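Local structure of thiol peroxidase (Mycobacterium tuberculosis, 1XVQ) at residues Q3-G8 against D121-G126; N9-V14 against P148-E153; L48-P53 against R65-R70; L128-V133 against P154-A159. The protein is a thiol peroxidase that probably reduces hydrogen peroxide and organic hydroperoxides with electrons from thioredoxin, protecting the cell against oxidative stress. One frame throughout, in Å; residues are numbered along the deposited sequence.

Contact 1 of 4, residues Q3-G8 against D121-G126; sequences QITLRG and DGPMAG
A type I beta turn running from G122 to A125, with P123 and M124 at its corners, meets T5 and R7 of the extended N-terminal chain at the protein surface. The turn is closed by its own backbone bond, A125 N to G122 O at 3.1 Å. T5 points its methyl onto the peptide link entering the turn, CG2 standing 3.3 Å from P123 N. The proline ring then lies along the opposing backbone: its CD is 3.2 Å from L6 O and 3.3 Å from T5 O, while CG rests 3.7 Å from R7 CB. Beyond the ring, R7 runs out fully extended, CG anti to the backbone N (chi1 -176°), and carries its guanidinium alongside the turn. M124, bent at both chi2 and chi3, brings its methyl CE over the centre of one guanidinium face, 4.0 Å above the plane. The M124 side chain also touches P53, through the same methyl CE, and I119, while R7 touches I150. With no hydrogen bond across the two segments, the contact rests on van der Waals packing of methyl, ring and carbonyl groups and on M124 CE over the R7 guanidinium.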
loop_
_atom_site.group_PDB
_atom_site.type_symbol
_atom_site.label_atom_id
_atom_site.label_comp_id
_atom_site.label_asym_id
_atom_site.label_seq_id
_atom_site.Cartn_x
_atom_site.Cartn_y
_atom_site.Cartn_z
ATOM N N GLN A 3 30.980 3.810 -4.026
ATOM C CA GLN A 3 30.804 2.760 -3.017
ATOM C C GLN A 3 29.349 2.317 -3.162
ATOM O O GLN A 3 28.511 3.120 -3.527
ATOM C CB GLN A 3 31.006 3.319 -1.601
ATOM C CG GLN A 3 32.262 4.160 -1.436
ATOM C CD GLN A 3 32.971 3.918 -0.127
ATOM O OE1 GLN A 3 32.352 3.582 0.888
ATOM N NE2 GLN A 3 34.274 4.112 -0.131
ATOM N N ILE A 4 29.023 1.061 -2.888
ATOM C CA ILE A 4 27.596 0.688 -2.989
ATOM C C ILE A 4 26.842 1.031 -1.723
ATOM O O ILE A 4 27.394 0.898 -0.638
ATOM C CB ILE A 4 27.399 -0.806 -3.258
ATOM C CG1 ILE A 4 27.890 -1.121 -4.675
ATOM C CG2 ILE A 4 25.927 -1.163 -3.077
ATOM C CD1 ILE A 4 27.610 -2.519 -5.171
ATOM N N THR A 5 25.597 1.519 -1.856
ATOM C CA THR A 5 24.741 1.805 -0.694
ATOM C C THR A 5 24.027 0.464 -0.543
ATOM O O THR A 5 23.074 0.166 -1.275
ATOM C CB THR A 5 23.689 2.938 -0.991
ATOM O OG1 THR A 5 24.365 4.204 -1.075
ATOM C CG2 THR A 5 22.627 3.014 0.118
ATOM N N LEU A 6 24.524 -0.363 0.376
ATOM C CA LEU A 6 23.964 -1.688 0.613
ATOM C C LEU A 6 22.574 -1.579 1.203
ATOM O O LEU A 6 22.227 -0.560 1.800
ATOM C CB LEU A 6 24.861 -2.451 1.596
ATOM C CG LEU A 6 26.302 -2.668 1.134
ATOM C CD1 LEU A 6 27.160 -3.236 2.299
ATOM C CD2 LEU A 6 26.289 -3.617 -0.056
ATOM N N ARG A 7 21.795 -2.650 1.081
ATOM C CA ARG A 7 20.447 -2.619 1.626
ATOM C C ARG A 7 20.372 -3.366 2.948
ATOM O O ARG A 7 20.599 -4.571 2.982
ATOM C CB ARG A 7 19.469 -3.238 0.632
ATOM C CG ARG A 7 18.002 -3.158 1.089
ATOM C CD ARG A 7 17.083 -3.791 0.037
ATOM N NE ARG A 7 15.712 -3.936 0.518
ATOM C CZ ARG A 7 14.738 -4.573 -0.137
ATOM N NH1 ARG A 7 14.968 -5.132 -1.319
ATOM N NH2 ARG A 7 13.530 -4.664 0.400
ATOM N N GLY A 8 20.067 -2.645 4.021
ATOM C CA GLY A 8 19.948 -3.270 5.328
ATOM C C GLY A 8 18.742 -4.208 5.438
ATOM O O GLY A 8 17.741 -4.050 4.735
ATOM N N ASP A 121 16.171 5.380 4.388
ATOM C CA ASP A 121 17.583 5.270 4.055
ATOM C C ASP A 121 17.860 4.099 3.145
ATOM O O ASP A 121 16.960 3.352 2.789
ATOM C CB ASP A 121 18.370 5.136 5.355
ATOM C CG ASP A 121 17.760 4.117 6.288
ATOM O OD1 ASP A 121 17.358 3.037 5.804
ATOM O OD2 ASP A 121 17.681 4.391 7.509
ATOM N N GLY A 122 19.124 3.929 2.756
ATOM C CA GLY A 122 19.466 2.813 1.907
ATOM C C GLY A 122 19.197 3.062 0.434
ATOM O O GLY A 122 18.707 4.128 0.064
ATOM N N PRO A 123 19.495 2.091 -0.436
ATOM C CA PRO A 123 19.278 2.235 -1.879
ATOM C C PRO A 123 17.833 2.505 -2.293
ATOM O O PRO A 123 17.589 3.062 -3.363
ATOM C CB PRO A 123 19.796 0.910 -2.450
ATOM C CG PRO A 123 19.544 -0.063 -1.321
ATOM C CD PRO A 123 20.015 0.747 -0.120
ATOM N N MET A 124 16.892 2.125 -1.440
ATOM C CA MET A 124 15.474 2.297 -1.759
ATOM C C MET A 124 14.854 3.509 -1.114
ATOM O O MET A 124 13.614 3.605 -1.048
ATOM C CB MET A 124 14.726 1.065 -1.286
ATOM C CG MET A 124 15.449 -0.171 -1.701
ATOM S SD MET A 124 14.887 -0.562 -3.296
ATOM C CE MET A 124 13.482 -1.583 -2.694
ATOM N N ALA A 125 15.690 4.400 -0.588
ATOM C CA ALA A 125 15.197 5.615 0.089
ATOM C C ALA A 125 14.203 6.347 -0.831
ATOM O O ALA A 125 14.469 6.495 -2.017
ATOM C CB ALA A 125 16.378 6.546 0.411
ATOM N N GLY A 126 13.094 6.838 -0.271
ATOM C CA GLY A 126 12.127 7.548 -1.092
ATOM C C GLY A 126 11.027 6.696 -1.709
ATOM O O GLY A 126 10.033 7.262 -2.144
#

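Contact 2 of 4, residues N9-V14 against P148-E153; sequences NAINTV and PEIAQE. With YT3 (yttrium (III) ion), chain D.
Two backbone hydrogen bonds tie N9 and I11 to the segment 148-153. I150 N donates to N9 O at 3.1 Å, and I11 N donates to P148 O, also at 3.1 Å. The E149 CA adds a C-H...O contact to N9 O at 3.3 Å. A water bridges the two segments, accepting from N9 ND2 at 2.6 Å and from A151 N; its bond to E149 OE2 is weak. An yttrium ion is modelled next to E149 OE1, though the details of that spacing are doubtful. Together the two backbone bonds make a single antiparallel bridge in which A10 and E149 are the non-hydrogen-bonded pair, joining the N-terminal chain to the type I turn E149-Q152 that precedes helix 156-165. Around the bridge, the N9 amide reaches across I150, N9 ND2 lying 3.5 Å from I150 CG1, and its OD1 side faces E149 CG. I150 holds CG1 between its backbone N and carbonyl carbon (chi1 56°), which turns CG2 toward I11. There I150 CG2 meets I11 CD1 at 3.4 Å, a tight contact, and the I11 side chain also rests on A129.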
loop_
_atom_site.group_PDB
_atom_site.type_symbol
_atom_site.label_atom_id
_atom_site.label_comp_id
_atom_site.label_asym_id
_atom_site.label_seq_id
_atom_site.Cartn_x
_atom_site.Cartn_y
_atom_site.Cartn_z
ATOM N N ASN A 9 18.829 -5.185 6.334
ATOM C CA ASN A 9 17.744 -6.151 6.513
ATOM C C ASN A 9 16.558 -5.462 7.162
ATOM O O ASN A 9 15.414 -5.710 6.799
ATOM C CB ASN A 9 18.214 -7.317 7.404
ATOM C CG ASN A 9 17.222 -8.484 7.441
ATOM O OD1 ASN A 9 16.859 -8.964 8.515
ATOM N ND2 ASN A 9 16.809 -8.954 6.278
ATOM N N ALA A 10 16.831 -4.597 8.129
ATOM C CA ALA A 10 15.746 -3.906 8.835
ATOM C C ALA A 10 15.146 -2.782 7.990
ATOM O O ALA A 10 15.868 -2.005 7.375
ATOM C CB ALA A 10 16.259 -3.348 10.145
ATOM N N ILE A 11 13.818 -2.704 7.970
ATOM C CA ILE A 11 13.122 -1.657 7.217
ATOM C C ILE A 11 13.023 -0.435 8.127
ATOM O O ILE A 11 12.600 -0.543 9.279
ATOM C CB ILE A 11 11.696 -2.155 6.790
ATOM C CG1 ILE A 11 11.834 -3.360 5.871
ATOM C CG2 ILE A 11 10.926 -1.070 6.002
ATOM C CD1 ILE A 11 12.618 -3.063 4.583
ATOM N N ASN A 12 13.444 0.727 7.633
ATOM C CA ASN A 12 13.376 1.951 8.430
ATOM C C ASN A 12 12.600 3.008 7.652
ATOM O O ASN A 12 13.104 3.542 6.677
ATOM C CB ASN A 12 14.787 2.493 8.710
ATOM C CG ASN A 12 14.783 3.709 9.633
ATOM O OD1 ASN A 12 15.743 4.490 9.659
ATOM N ND2 ASN A 12 13.714 3.859 10.414
ATOM N N THR A 13 11.377 3.306 8.072
ATOM C CA THR A 13 10.605 4.320 7.378
ATOM C C THR A 13 10.644 5.673 8.082
ATOM O O THR A 13 11.163 5.810 9.193
ATOM C CB THR A 13 9.148 3.876 7.220
ATOM O OG1 THR A 13 8.583 3.706 8.524
ATOM C CG2 THR A 13 9.085 2.561 6.474
ATOM N N VAL A 14 10.078 6.675 7.418
ATOM C CA VAL A 14 10.033 8.029 7.940
ATOM C C VAL A 14 9.050 8.239 9.081
ATOM O O VAL A 14 9.089 9.270 9.755
ATOM C CB VAL A 14 9.714 9.057 6.822
ATOM C CG1 VAL A 14 10.814 9.033 5.781
ATOM C CG2 VAL A 14 8.395 8.736 6.151
ATOM N N PRO A 148 8.539 -5.720 8.652
ATOM C CA PRO A 148 9.801 -5.377 9.306
ATOM C C PRO A 148 11.105 -5.704 8.606
ATOM O O PRO A 148 12.109 -5.070 8.891
ATOM C CB PRO A 148 9.691 -6.106 10.643
ATOM C CG PRO A 148 9.039 -7.355 10.233
ATOM C CD PRO A 148 7.891 -6.829 9.377
ATOM N N GLU A 149 11.114 -6.692 7.726
ATOM C CA GLU A 149 12.363 -7.030 7.055
ATOM C C GLU A 149 12.171 -7.091 5.569
ATOM O O GLU A 149 11.073 -7.358 5.091
ATOM C CB GLU A 149 12.896 -8.371 7.530
ATOM C CG GLU A 149 13.106 -8.441 8.979
ATOM C CD GLU A 149 13.213 -9.879 9.434
ATOM O OE1 GLU A 149 13.237 -10.081 10.646
ATOM O OE2 GLU A 149 13.261 -10.791 8.578
ATOM N N ILE A 150 13.265 -6.879 4.844
ATOM C CA ILE A 150 13.230 -6.859 3.390
ATOM C C ILE A 150 12.694 -8.109 2.683
ATOM O O ILE A 150 11.922 -7.994 1.730
ATOM C CB ILE A 150 14.641 -6.503 2.824
ATOM C CG1 ILE A 150 15.674 -7.481 3.368
ATOM C CG2 ILE A 150 15.028 -5.088 3.255
ATOM C CD1 ILE A 150 17.081 -7.299 2.785
ATOM N N ALA A 151 13.084 -9.295 3.129
ATOM C CA ALA A 151 12.623 -10.506 2.457
ATOM C C ALA A 151 11.511 -11.253 3.192
ATOM O O ALA A 151 11.409 -12.477 3.100
ATOM C CB ALA A 151 13.803 -11.445 2.212
ATOM N N GLN A 152 10.666 -10.520 3.909
ATOM C CA GLN A 152 9.577 -11.152 4.643
ATOM C C GLN A 152 8.272 -10.953 3.877
ATOM O O GLN A 152 8.023 -9.882 3.321
ATOM C CB GLN A 152 9.487 -10.548 6.043
ATOM C CG GLN A 152 8.573 -11.291 6.992
ATOM C CD GLN A 152 8.617 -10.716 8.398
ATOM O OE1 GLN A 152 9.689 -10.594 9.000
ATOM N NE2 GLN A 152 7.454 -10.363 8.929
ATOM N N GLU A 153 7.445 -11.992 3.828
ATOM C CA GLU A 153 6.175 -11.893 3.114
ATOM C C GLU A 153 5.120 -11.335 4.083
ATOM O O GLU A 153 5.100 -11.689 5.261
ATOM C CB GLU A 153 5.753 -13.268 2.598
ATOM C CG GLU A 153 5.196 -13.252 1.178
ATOM C CD GLU A 153 4.418 -14.516 0.854
ATOM O OE1 GLU A 153 3.479 -14.839 1.616
ATOM O OE2 GLU A 153 4.735 -15.186 -0.152
HETATM Y Y YT3 D . 14.907 -11.434 11.524
HETATM O O HOH W 1 14.783 -10.463 5.515
#

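Contact 3 of 4, residues L48-P53 against R65-R70; sequences LLNIFP and RTFDER
L48 and F67 form the dense part of this contact, where strand 48-51 faces helix 65-70. The two side chains come from opposite directions: L48 CD2 is 3.3 Å from F67 CE2, closer than ordinary van der Waals packing, and L48 CD1 lies 4.0 Å from F67 CZ. F67 leaves the helix with CG anti to its backbone N (chi1 176°), which aims the ring at the sheet. N50, on the same face of the strand, slides past the ring in the opposite sense, its amide plane turned 73° from that of F67 and its end lying at the ring edge. The D68 carboxylate crosses the N50 side chain obliquely, its plane almost perpendicular to the amide, and D68 OD1 stands 2.8 Å from the modelled N50 OD1. That amide is probably reversed in the model, and turned back the pair may be a hydrogen bond. All four of these residues are buried. F67 also meets the Y156 ring and packs on I132 and A159, while D68 touches V78.

The far side of the helix is looser. R65 and E69 are exposed, and R65 NE and E69 OE1 form a long salt bridge at 4.0 Å that can act through charge only, since no N-H points at the oxygen.

Strand and helix run nearly antiparallel (166°), their axes 10.9 Å apart at closest approach. This is the first half of the beta-alpha-beta unit 47-51, 62-73, 77-78 of the thioredoxin fold, and the D68 side chain is about 8 Å from that of C60, the predicted peroxidatic cysteine.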
loop_
_atom_site.group_PDB
_atom_site.type_symbol
_atom_site.label_atom_id
_atom_site.label_comp_id
_atom_site.label_asym_id
_atom_site.label_seq_id
_atom_site.Cartn_x
_atom_site.Cartn_y
_atom_site.Cartn_z
ATOM N N LEU A 48 -8.347 -1.682 0.702
ATOM C CA LEU A 48 -7.088 -2.364 0.990
ATOM C C LEU A 48 -5.991 -1.568 0.282
ATOM O O LEU A 48 -6.004 -1.465 -0.944
ATOM C CB LEU A 48 -7.084 -3.807 0.436
ATOM C CG LEU A 48 -5.660 -4.410 0.302
ATOM C CD1 LEU A 48 -5.062 -4.493 1.685
ATOM C CD2 LEU A 48 -5.687 -5.803 -0.377
ATOM N N LEU A 49 -5.075 -0.962 1.052
ATOM C CA LEU A 49 -3.937 -0.263 0.464
ATOM C C LEU A 49 -2.810 -1.295 0.501
ATOM O O LEU A 49 -2.304 -1.643 1.580
ATOM C CB LEU A 49 -3.528 0.954 1.302
ATOM C CG LEU A 49 -4.635 1.980 1.521
ATOM C CD1 LEU A 49 -4.132 3.046 2.521
ATOM C CD2 LEU A 49 -5.015 2.601 0.172
ATOM N N ASN A 50 -2.431 -1.774 -0.682
ATOM C CA ASN A 50 -1.403 -2.810 -0.827
ATOM C C ASN A 50 -0.249 -1.977 -1.336
ATOM O O ASN A 50 -0.208 -1.564 -2.478
ATOM C CB ASN A 50 -1.889 -3.819 -1.871
ATOM C CG ASN A 50 -1.309 -5.193 -1.693
ATOM O OD1 ASN A 50 -1.678 -6.114 -2.433
ATOM N ND2 ASN A 50 -0.418 -5.364 -0.729
ATOM N N ILE A 51 0.687 -1.733 -0.442
ATOM C CA ILE A 51 1.797 -0.824 -0.709
ATOM C C ILE A 51 3.101 -1.500 -1.053
ATOM O O ILE A 51 3.554 -2.396 -0.319
ATOM C CB ILE A 51 1.990 0.049 0.517
ATOM C CG1 ILE A 51 0.641 0.690 0.883
ATOM C CG2 ILE A 51 3.072 1.157 0.233
ATOM C CD1 ILE A 51 0.604 1.238 2.337
ATOM N N PHE A 52 3.725 -1.043 -2.139
ATOM C CA PHE A 52 4.976 -1.648 -2.617
ATOM C C PHE A 52 6.112 -0.690 -2.987
ATOM O O PHE A 52 5.883 0.445 -3.410
ATOM C CB PHE A 52 4.739 -2.428 -3.908
ATOM C CG PHE A 52 3.663 -3.472 -3.824
ATOM C CD1 PHE A 52 3.997 -4.818 -3.752
ATOM C CD2 PHE A 52 2.315 -3.109 -3.864
ATOM C CE1 PHE A 52 3.000 -5.808 -3.723
ATOM C CE2 PHE A 52 1.311 -4.085 -3.836
ATOM C CZ PHE A 52 1.660 -5.443 -3.764
ATOM N N PRO A 53 7.355 -1.161 -2.855
ATOM C CA PRO A 53 8.491 -0.309 -3.226
ATOM C C PRO A 53 8.356 -0.086 -4.732
ATOM O O PRO A 53 8.653 0.990 -5.246
ATOM C CB PRO A 53 9.699 -1.157 -2.862
ATOM C CG PRO A 53 9.216 -1.915 -1.632
ATOM C CD PRO A 53 7.778 -2.269 -1.957
ATOM N N ARG A 65 -1.496 -12.012 -6.268
ATOM C CA ARG A 65 -2.731 -12.099 -7.044
ATOM C C ARG A 65 -3.850 -12.702 -6.192
ATOM O O ARG A 65 -4.957 -12.151 -6.116
ATOM C CB ARG A 65 -2.506 -12.962 -8.294
ATOM C CG ARG A 65 -3.779 -13.309 -9.057
ATOM C CD ARG A 65 -4.295 -12.159 -9.916
ATOM N NE ARG A 65 -3.730 -12.187 -11.265
ATOM C CZ ARG A 65 -4.097 -11.370 -12.251
ATOM N NH1 ARG A 65 -5.036 -10.452 -12.048
ATOM N NH2 ARG A 65 -3.521 -11.464 -13.445
ATOM N N THR A 66 -3.548 -13.830 -5.554
ATOM C CA THR A 66 -4.511 -14.527 -4.704
ATOM C C THR A 66 -5.052 -13.602 -3.611
ATOM O O THR A 66 -6.262 -13.506 -3.399
ATOM C CB THR A 66 -3.860 -15.777 -4.061
ATOM O OG1 THR A 66 -3.566 -16.731 -5.087
ATOM C CG2 THR A 66 -4.791 -16.417 -3.041
ATOM N N PHE A 67 -4.146 -12.920 -2.924
ATOM C CA PHE A 67 -4.536 -11.985 -1.880
ATOM C C PHE A 67 -5.429 -10.878 -2.434
ATOM O O PHE A 67 -6.475 -10.579 -1.861
ATOM C CB PHE A 67 -3.302 -11.349 -1.262
ATOM C CG PHE A 67 -3.618 -10.296 -0.252
ATOM C CD1 PHE A 67 -4.321 -10.615 0.912
ATOM C CD2 PHE A 67 -3.154 -8.997 -0.422
ATOM C CE1 PHE A 67 -4.546 -9.664 1.891
ATOM C CE2 PHE A 67 -3.376 -8.035 0.560
ATOM C CZ PHE A 67 -4.063 -8.364 1.710
ATOM N N ASP A 68 -5.015 -10.261 -3.538
ATOM C CA ASP A 68 -5.814 -9.185 -4.125
ATOM C C ASP A 68 -7.205 -9.681 -4.531
ATOM O O ASP A 68 -8.202 -8.973 -4.397
ATOM C CB ASP A 68 -5.113 -8.588 -5.348
ATOM C CG ASP A 68 -3.923 -7.704 -4.972
ATOM O OD1 ASP A 68 -3.864 -7.256 -3.810
ATOM O OD2 ASP A 68 -3.070 -7.457 -5.843
ATOM N N GLU A 69 -7.272 -10.907 -5.029
ATOM C CA GLU A 69 -8.552 -11.450 -5.447
ATOM C C GLU A 69 -9.455 -11.746 -4.260
ATOM O O GLU A 69 -10.647 -11.446 -4.302
ATOM C CB GLU A 69 -8.332 -12.683 -6.332
ATOM C CG GLU A 69 -7.800 -12.283 -7.710
ATOM C CD GLU A 69 -7.638 -13.445 -8.679
ATOM O OE1 GLU A 69 -7.343 -13.171 -9.866
ATOM O OE2 GLU A 69 -7.797 -14.614 -8.261
ATOM N N ARG A 70 -8.901 -12.311 -3.192
ATOM C CA ARG A 70 -9.703 -12.582 -2.005
ATOM C C ARG A 70 -10.189 -11.252 -1.410
ATOM O O ARG A 70 -11.350 -11.114 -1.018
ATOM C CB ARG A 70 -8.878 -13.338 -0.958
ATOM C CG ARG A 70 -8.440 -14.733 -1.401
ATOM C CD ARG A 70 -7.554 -15.411 -0.373
ATOM N NE ARG A 70 -6.982 -16.664 -0.868
ATOM C CZ ARG A 70 -7.704 -17.719 -1.238
ATOM N NH1 ARG A 70 -9.031 -17.673 -1.169
ATOM N NH2 ARG A 70 -7.101 -18.822 -1.678
#

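Contact 4 of 4, residues L128-V133 against P154-A159; sequences LARAIV and PNYEAA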
loop_
_atom_site.group_PDB
_atom_site.type_symbol
_atom_site.label_atom_id
_atom_site.label_comp_id
_atom_site.label_asym_id
_atom_site.label_seq_id
_atom_site.Cartn_x
_atom_site.Cartn_y
_atom_site.Cartn_z
ATOM N N LEU A 128 8.184 3.508 -1.295
ATOM C CA LEU A 128 7.343 3.111 -0.174
ATOM C C LEU A 128 7.691 1.700 0.258
ATOM O O LEU A 128 7.896 0.836 -0.583
ATOM C CB LEU A 128 5.876 3.104 -0.599
ATOM C CG LEU A 128 5.458 4.403 -1.274
ATOM C CD1 LEU A 128 3.917 4.330 -1.442
ATOM C CD2 LEU A 128 5.842 5.652 -0.401
ATOM N N ALA A 129 7.741 1.468 1.566
ATOM C CA ALA A 129 8.055 0.117 2.059
ATOM C C ALA A 129 6.887 -0.848 1.855
ATOM O O ALA A 129 5.711 -0.425 1.795
ATOM C CB ALA A 129 8.400 0.168 3.535
ATOM N N ARG A 130 7.201 -2.143 1.754
ATOM C CA ARG A 130 6.136 -3.151 1.611
ATOM C C ARG A 130 5.251 -3.065 2.878
ATOM O O ARG A 130 5.725 -3.192 4.012
ATOM C CB ARG A 130 6.718 -4.551 1.516
ATOM C CG ARG A 130 5.632 -5.600 1.194
ATOM C CD ARG A 130 5.151 -5.510 -0.258
ATOM N NE ARG A 130 4.089 -6.487 -0.546
ATOM C CZ ARG A 130 2.782 -6.235 -0.469
ATOM N NH1 ARG A 130 2.325 -5.023 -0.117
ATOM N NH2 ARG A 130 1.911 -7.206 -0.732
ATOM N N ALA A 131 3.957 -2.852 2.682
ATOM C CA ALA A 131 3.071 -2.681 3.821
ATOM C C ALA A 131 1.637 -2.885 3.388
ATOM O O ALA A 131 1.317 -2.830 2.203
ATOM C CB ALA A 131 3.227 -1.265 4.359
ATOM N N ILE A 132 0.789 -3.115 4.375
ATOM C CA ILE A 132 -0.628 -3.294 4.131
ATOM C C ILE A 132 -1.406 -2.449 5.116
ATOM O O ILE A 132 -1.134 -2.456 6.316
ATOM C CB ILE A 132 -1.056 -4.791 4.272
ATOM C CG1 ILE A 132 -0.594 -5.575 3.018
ATOM C CG2 ILE A 132 -2.567 -4.898 4.414
ATOM C CD1 ILE A 132 -0.834 -7.103 3.079
ATOM N N VAL A 133 -2.362 -1.680 4.602
ATOM C CA VAL A 133 -3.225 -0.913 5.483
ATOM C C VAL A 133 -4.641 -1.195 5.033
ATOM O O VAL A 133 -4.947 -1.062 3.863
ATOM C CB VAL A 133 -2.959 0.612 5.396
ATOM C CG1 VAL A 133 -4.043 1.377 6.186
ATOM C CG2 VAL A 133 -1.580 0.919 5.952
ATOM N N PRO A 154 4.216 -10.475 3.594
ATOM C CA PRO A 154 3.196 -9.905 4.480
ATOM C C PRO A 154 2.267 -10.971 5.057
ATOM O O PRO A 154 2.082 -12.030 4.463
ATOM C CB PRO A 154 2.439 -8.952 3.559
ATOM C CG PRO A 154 3.404 -8.717 2.403
ATOM C CD PRO A 154 3.936 -10.090 2.205
ATOM N N ASN A 155 1.678 -10.684 6.209
ATOM C CA ASN A 155 0.749 -11.628 6.821
ATOM C C ASN A 155 -0.604 -11.433 6.139
ATOM O O ASN A 155 -1.444 -10.689 6.623
ATOM C CB ASN A 155 0.608 -11.340 8.312
ATOM C CG ASN A 155 -0.180 -12.412 9.034
ATOM O OD1 ASN A 155 -0.985 -13.131 8.427
ATOM N ND2 ASN A 155 0.038 -12.520 10.337
ATOM N N TYR A 156 -0.811 -12.100 5.015
ATOM C CA TYR A 156 -2.062 -11.961 4.281
ATOM C C TYR A 156 -3.280 -12.471 5.033
ATOM O O TYR A 156 -4.380 -11.931 4.895
ATOM C CB TYR A 156 -1.961 -12.681 2.935
ATOM C CG TYR A 156 -0.935 -12.069 1.999
ATOM C CD1 TYR A 156 -1.033 -10.731 1.613
ATOM C CD2 TYR A 156 0.128 -12.827 1.499
ATOM C CE1 TYR A 156 -0.106 -10.162 0.756
ATOM C CE2 TYR A 156 1.074 -12.266 0.634
ATOM C CZ TYR A 156 0.947 -10.931 0.271
ATOM O OH TYR A 156 1.871 -10.362 -0.575
ATOM N N GLU A 157 -3.083 -13.524 5.818
ATOM C CA GLU A 157 -4.191 -14.113 6.561
ATOM C C GLU A 157 -4.803 -13.140 7.557
ATOM O O GLU A 157 -6.040 -13.006 7.633
ATOM C CB GLU A 157 -3.714 -15.373 7.285
ATOM C CG GLU A 157 -4.807 -16.151 7.975
ATOM C CD GLU A 157 -4.295 -17.446 8.599
ATOM O OE1 GLU A 157 -5.116 -18.184 9.183
ATOM O OE2 GLU A 157 -3.078 -17.726 8.495
ATOM N N ALA A 158 -3.947 -12.464 8.322
ATOM C CA ALA A 158 -4.420 -11.502 9.323
ATOM C C ALA A 158 -5.111 -10.317 8.657
ATOM O O ALA A 158 -6.122 -9.838 9.148
ATOM C CB ALA A 158 -3.266 -11.012 10.167
ATOM N N ALA A 159 -4.561 -9.845 7.541
ATOM C CA ALA A 159 -5.167 -8.713 6.809
ATOM C C ALA A 159 -6.561 -9.099 6.315
ATOM O O ALA A 159 -7.503 -8.309 6.385
ATOM C CB ALA A 159 -4.288 -8.302 5.605
#
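R130 lays one face of its guanidinium over P154 and points its edge at Y156. The side chain leaves with CG anti to the backbone N (chi1 -173°) and then folds at chi2 (73°), crossing the proline ring at about a right angle. P154 CG sits 3.4 Å above the guanidinium plane, toward its rim. From the same group R130 NH2 donates to Y156 OH at 3.2 Å, a somewhat bent bond whose partner is tilted out of the guanidinium plane; guanidinium and phenol ring are turned 47° against each other. NH1 is bonded elsewhere, to I51 O, and F52 adds a cation-pi contact, so several partners probably restrict the group's rotation. I132 crosses both P154 and Y156 at about right angles: its CD1 lies 3.8 Å from P154 CB and 3.9 Å from Y156 CE1, while its other branch, CG2, meets A159 CB at 4.0 Å. N155 is the N-cap of the helix, its OD1 accepting from A158 N at 3.0 Å. Strand 131-135 lies between strands 47-51 and 141-146, and I132 projects from it toward helix 156-165 and toward F67 of helix 62-73, against whose ring Y156 also packs.

In the fold
From the N terminus, residues 3-8 and 9-14 pair in turn with two distant loops. Contact 1 returns to the turn at 121-126 and contact 2 to 148-153, so their segments alternate and the two cross. Contact 3, within the beta-alpha-beta unit, closes a short loop nested inside both. Contact 4 opens after contacts 1 and 3 have closed, and crosses contact 2 because 128-133 precedes 148-153. Contacts 3 and 4, whose centres are 8 Å apart, meet on the neighbouring strands 47-51 and 131-135 and join helices 62-73 and 156-165 to the same sheet. Contacts 1 and 2 fasten the N-terminal chain to peripheral loops; contact 2 packs against contact 4, and contact 1 touches contact 3 just past its strand.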